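Local coordinates for Lmo0135 protein (PDB 5ISU), which probably binds peptides or related solutes outside the cell and delivers them to an ABC transporter for uptake, at residues I22-D27 with D38-T43; L42-A47 with E189-E194. All blocks are in the same frame, centred on the assembly; numbering follows the deposited sequence.

Interaction 1: I22-D27 with D38-T43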
# COMPACT_ATOMS: atom_id res chain seq x y z
N ILE A 22 18.77 -0.35 -10.41
CA ILE A 22 17.48 0.24 -10.04
C ILE A 22 17.67 1.33 -9.00
O ILE A 22 18.33 1.12 -7.98
CB ILE A 22 16.53 -0.82 -9.47
CG1 ILE A 22 16.51 -2.06 -10.38
CG2 ILE A 22 15.13 -0.23 -9.25
CD1 ILE A 22 15.57 -3.14 -9.90
N GLY A 23 17.09 2.49 -9.25
CA GLY A 23 17.25 3.63 -8.34
C GLY A 23 16.19 3.62 -7.26
O GLY A 23 15.01 3.46 -7.55
N VAL A 24 16.63 3.71 -6.00
CA VAL A 24 15.71 3.81 -4.86
C VAL A 24 16.14 5.06 -4.07
O VAL A 24 17.26 5.57 -4.25
CB VAL A 24 15.70 2.56 -3.99
CG1 VAL A 24 15.20 1.38 -4.79
CG2 VAL A 24 17.08 2.26 -3.41
N THR A 25 15.27 5.54 -3.20
CA THR A 25 15.51 6.79 -2.49
C THR A 25 16.21 6.74 -1.13
O THR A 25 16.87 7.72 -0.76
CB THR A 25 14.20 7.58 -2.33
OG1 THR A 25 13.27 6.80 -1.57
CG2 THR A 25 13.60 7.92 -3.70
N GLY A 26 16.07 5.64 -0.39
CA GLY A 26 16.70 5.52 0.93
C GLY A 26 17.26 4.15 1.20
O GLY A 26 17.25 3.28 0.32
N ASP A 27 17.79 3.97 2.42
CA ASP A 27 18.35 2.69 2.85
C ASP A 27 17.24 1.76 3.25
O ASP A 27 16.24 2.19 3.83
CB ASP A 27 19.29 2.82 4.06
CG ASP A 27 20.63 3.46 3.73
OD1 ASP A 27 20.72 4.72 3.73
OD2 ASP A 27 21.61 2.70 3.56
N ASP A 38 8.31 -0.60 4.95
CA ASP A 38 8.62 0.63 4.18
C ASP A 38 8.81 0.31 2.67
O ASP A 38 9.03 -0.83 2.29
CB ASP A 38 9.85 1.35 4.74
CG ASP A 38 11.13 0.52 4.57
OD1 ASP A 38 11.17 -0.60 5.14
OD2 ASP A 38 12.08 0.98 3.89
N ARG A 39 8.74 1.34 1.83
CA ARG A 39 8.83 1.19 0.37
C ARG A 39 10.13 0.56 -0.13
O ARG A 39 10.10 -0.35 -0.96
CB ARG A 39 8.53 2.54 -0.34
CG ARG A 39 8.90 2.60 -1.82
CD ARG A 39 8.31 3.82 -2.55
NE ARG A 39 6.94 3.61 -3.06
CZ ARG A 39 5.80 3.94 -2.44
NH1 ARG A 39 4.64 3.66 -3.04
NH2 ARG A 39 5.78 4.53 -1.25
N VAL A 40 11.27 0.99 0.42
CA VAL A 40 12.55 0.48 -0.03
C VAL A 40 12.77 -0.98 0.34
O VAL A 40 13.18 -1.79 -0.51
CB VAL A 40 13.73 1.34 0.45
CG1 VAL A 40 15.05 0.75 -0.04
CG2 VAL A 40 13.56 2.76 -0.04
N THR A 41 12.46 -1.33 1.58
CA THR A 41 12.66 -2.69 2.03
C THR A 41 11.75 -3.65 1.26
O THR A 41 12.17 -4.76 0.89
CB THR A 41 12.37 -2.86 3.55
OG1 THR A 41 13.13 -1.90 4.29
CG2 THR A 41 12.75 -4.22 4.03
N LEU A 42 10.51 -3.24 1.04
CA LEU A 42 9.57 -4.09 0.30
C LEU A 42 10.01 -4.28 -1.15
O LEU A 42 9.82 -5.35 -1.72
CB LEU A 42 8.13 -3.51 0.36
CG LEU A 42 7.39 -3.71 1.68
CD1 LEU A 42 6.08 -2.91 1.76
CD2 LEU A 42 7.11 -5.18 1.92
N THR A 43 10.59 -3.23 -1.73
CA THR A 43 11.05 -3.27 -3.10
C THR A 43 12.16 -4.31 -3.23
O THR A 43 12.17 -5.11 -4.16
CB THR A 43 11.55 -1.88 -3.54
OG1 THR A 43 10.48 -0.93 -3.45
CG2 THR A 43 12.07 -1.88 -4.98
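V40 packs against V24 and G26 in the first turn of a helix N-capped by D38, where strand 19-24 runs out into a loop. The two methyl groups of V40 straddle the carbonyl oxygen of G26. V40 CG1 lies 3.4 Å from G26 O, and V40 CG2 lies 3.7 Å from the same oxygen. With CG1 anti to the backbone N (chi1 180°), that methyl also meets V24 CG2, 4.2 Å from V40 CG1. The helix start is held by D38. D38 OD2 accepts from T41 N at 3.3 Å, met from above the carboxylate plane. Its OD1 uses the syn lone pair to take the T41 hydroxyl, with T41 OG1 2.5 Å from D38 OD1. That hydroxyl also bonds E29 N, in the loop between the two segments. T43 OG1 donates to R39 O at 2.6 Å, and T43 N reaches this oxygen from the opposite face of its plane. D27 points its CB away from the helix, and its OD2 bonds G188 N and Y185 OH. No hydrogen bond crosses between 22-27 and 38-43. The contact therefore rests on van der Waals packing around V40, while D38, T41 and E29 tie the start of the helix to the intervening loop.

Interaction 2: L42-A47 with E189-E194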
# COMPACT_ATOMS: atom_id res chain seq x y z
N LEU A 42 10.51 -3.24 1.04
CA LEU A 42 9.57 -4.09 0.30
C LEU A 42 10.01 -4.28 -1.15
O LEU A 42 9.82 -5.35 -1.72
CB LEU A 42 8.13 -3.51 0.36
CG LEU A 42 7.39 -3.71 1.68
CD1 LEU A 42 6.08 -2.91 1.76
CD2 LEU A 42 7.11 -5.18 1.92
N THR A 43 10.59 -3.23 -1.73
CA THR A 43 11.05 -3.27 -3.10
C THR A 43 12.16 -4.31 -3.23
O THR A 43 12.17 -5.11 -4.16
CB THR A 43 11.55 -1.88 -3.54
OG1 THR A 43 10.48 -0.93 -3.45
CG2 THR A 43 12.07 -1.88 -4.98
N ILE A 44 13.07 -4.31 -2.25
CA ILE A 44 14.20 -5.26 -2.27
C ILE A 44 13.70 -6.67 -1.95
O ILE A 44 14.09 -7.65 -2.62
CB ILE A 44 15.35 -4.78 -1.35
CG1 ILE A 44 15.89 -3.45 -1.90
CG2 ILE A 44 16.46 -5.82 -1.29
CD1 ILE A 44 16.98 -2.81 -1.09
N GLN A 45 12.80 -6.77 -0.99
CA GLN A 45 12.22 -8.07 -0.62
C GLN A 45 11.54 -8.78 -1.80
O GLN A 45 11.62 -10.00 -1.93
CB GLN A 45 11.22 -7.87 0.50
CG GLN A 45 10.27 -9.03 0.73
CD GLN A 45 9.32 -8.76 1.87
OE1 GLN A 45 9.76 -8.45 2.97
NE2 GLN A 45 8.03 -8.87 1.62
N GLN A 46 10.88 -8.01 -2.66
CA GLN A 46 10.18 -8.58 -3.81
C GLN A 46 11.14 -9.34 -4.72
O GLN A 46 10.77 -10.31 -5.37
CB GLN A 46 9.50 -7.47 -4.62
CG GLN A 46 8.52 -7.97 -5.66
CD GLN A 46 7.30 -8.61 -5.05
OE1 GLN A 46 7.01 -8.40 -3.87
NE2 GLN A 46 6.57 -9.36 -5.85
N ALA A 47 12.39 -8.89 -4.76
CA ALA A 47 13.39 -9.52 -5.59
C ALA A 47 14.03 -10.73 -4.90
O ALA A 47 14.41 -11.67 -5.56
CB ALA A 47 14.47 -8.52 -5.96
N GLU A 189 24.78 3.26 0.03
CA GLU A 189 25.27 3.26 -1.35
C GLU A 189 24.52 2.30 -2.27
O GLU A 189 24.02 2.73 -3.30
CB GLU A 189 26.77 2.99 -1.40
CG GLU A 189 27.62 4.03 -0.67
CD GLU A 189 29.13 3.80 -0.86
OE1 GLU A 189 29.57 3.54 -2.00
OE2 GLU A 189 29.87 3.92 0.14
N TYR A 190 24.46 1.01 -1.92
CA TYR A 190 23.77 0.03 -2.78
C TYR A 190 23.57 -1.34 -2.15
O TYR A 190 24.19 -1.68 -1.14
CB TYR A 190 24.54 -0.18 -4.12
CG TYR A 190 25.92 -0.81 -3.96
CD1 TYR A 190 26.08 -2.19 -3.82
CD2 TYR A 190 27.07 -0.01 -3.94
CE1 TYR A 190 27.34 -2.75 -3.66
CE2 TYR A 190 28.33 -0.56 -3.79
CZ TYR A 190 28.46 -1.93 -3.65
OH TYR A 190 29.72 -2.45 -3.49
N VAL A 191 22.67 -2.09 -2.78
CA VAL A 191 22.42 -3.50 -2.45
C VAL A 191 22.61 -4.25 -3.77
O VAL A 191 21.95 -3.91 -4.75
CB VAL A 191 21.00 -3.76 -1.95
CG1 VAL A 191 20.83 -5.25 -1.64
CG2 VAL A 191 20.69 -2.92 -0.72
N SER A 192 23.52 -5.23 -3.81
CA SER A 192 23.76 -6.01 -5.05
C SER A 192 23.23 -7.43 -4.90
O SER A 192 23.35 -8.04 -3.83
CB SER A 192 25.24 -6.02 -5.44
OG SER A 192 26.03 -6.55 -4.39
N LEU A 193 22.66 -7.94 -5.99
CA LEU A 193 22.09 -9.27 -6.02
C LEU A 193 22.50 -9.98 -7.30
O LEU A 193 22.91 -9.33 -8.27
CB LEU A 193 20.56 -9.15 -6.03
CG LEU A 193 19.82 -8.27 -5.02
CD1 LEU A 193 18.35 -8.19 -5.44
CD2 LEU A 193 19.91 -8.78 -3.60
N GLU A 194 22.36 -11.30 -7.33
CA GLU A 194 22.66 -12.10 -8.52
C GLU A 194 21.56 -13.12 -8.73
O GLU A 194 20.96 -13.60 -7.77
CB GLU A 194 24.04 -12.76 -8.44
CG GLU A 194 24.19 -13.85 -7.39
CD GLU A 194 25.60 -14.43 -7.34
OE1 GLU A 194 26.49 -14.02 -8.13
OE2 GLU A 194 25.81 -15.31 -6.48
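No flat group lies between the facing side chains of I44 and V191, or between A47 and L193. The one ring of the two segments, Y190, is on the other side of its strand. S192 N sits at the edge of that ring, in its plane, and the Y190 hydroxyl bonds E184. The contact itself is aliphatic. I44 and V191 reach toward each other tip to tip, with I44 CD1 3.7 Å from V191 CG2. The I44 chain is extended beyond CB (chi2 177°), which carries CD1 out from the helix to the valine. V191 presents the methyl that is anti to its carbonyl carbon. One helical turn later, A47 CB meets L193 CD1 at 3.9 Å. Here the leucine does the reaching and the alanine offers just its CB. The CA atoms of I44 and V191 are 8.4 Å apart, and those of A47 and L193 are 8.7 Å apart. The spacing between helix and strand thus hardly changes over this length. F211, on the neighbouring strand 208-213, touches both I44 and L193 and widens the apolar layer. The four touching residues are buried, and no hydrogen bond joins the segments. Beyond them, a backbone bond between A47 and Y180 ties the helix to strand 180-186. Residues spaced three apart on the helix meet residues spaced two apart on the strand. This is ordinary helix-on-sheet packing of an alpha/beta lobe, as in other periplasmic-type solute-binding proteins.

Interactions 1 and 2 have centres 8 Å apart and share L42 and T43. Both use helix 39-48 and both reach the same four-stranded mixed sheet. Interaction 1 comes first along the chain, joining the start of the helix to the end of strand 19-24 across the loop 25-38. Interaction 2 takes the following part of the helix to strand 190-195, 142 residues on. Between these two strands lies strand 208-213, whose F211 touches T43, I44 and L193. The helix thus spans from the edge strand 19-24 past the middle of the sheet. Together the contacts join the helix to one strand that comes just before it and one from much later in the chain.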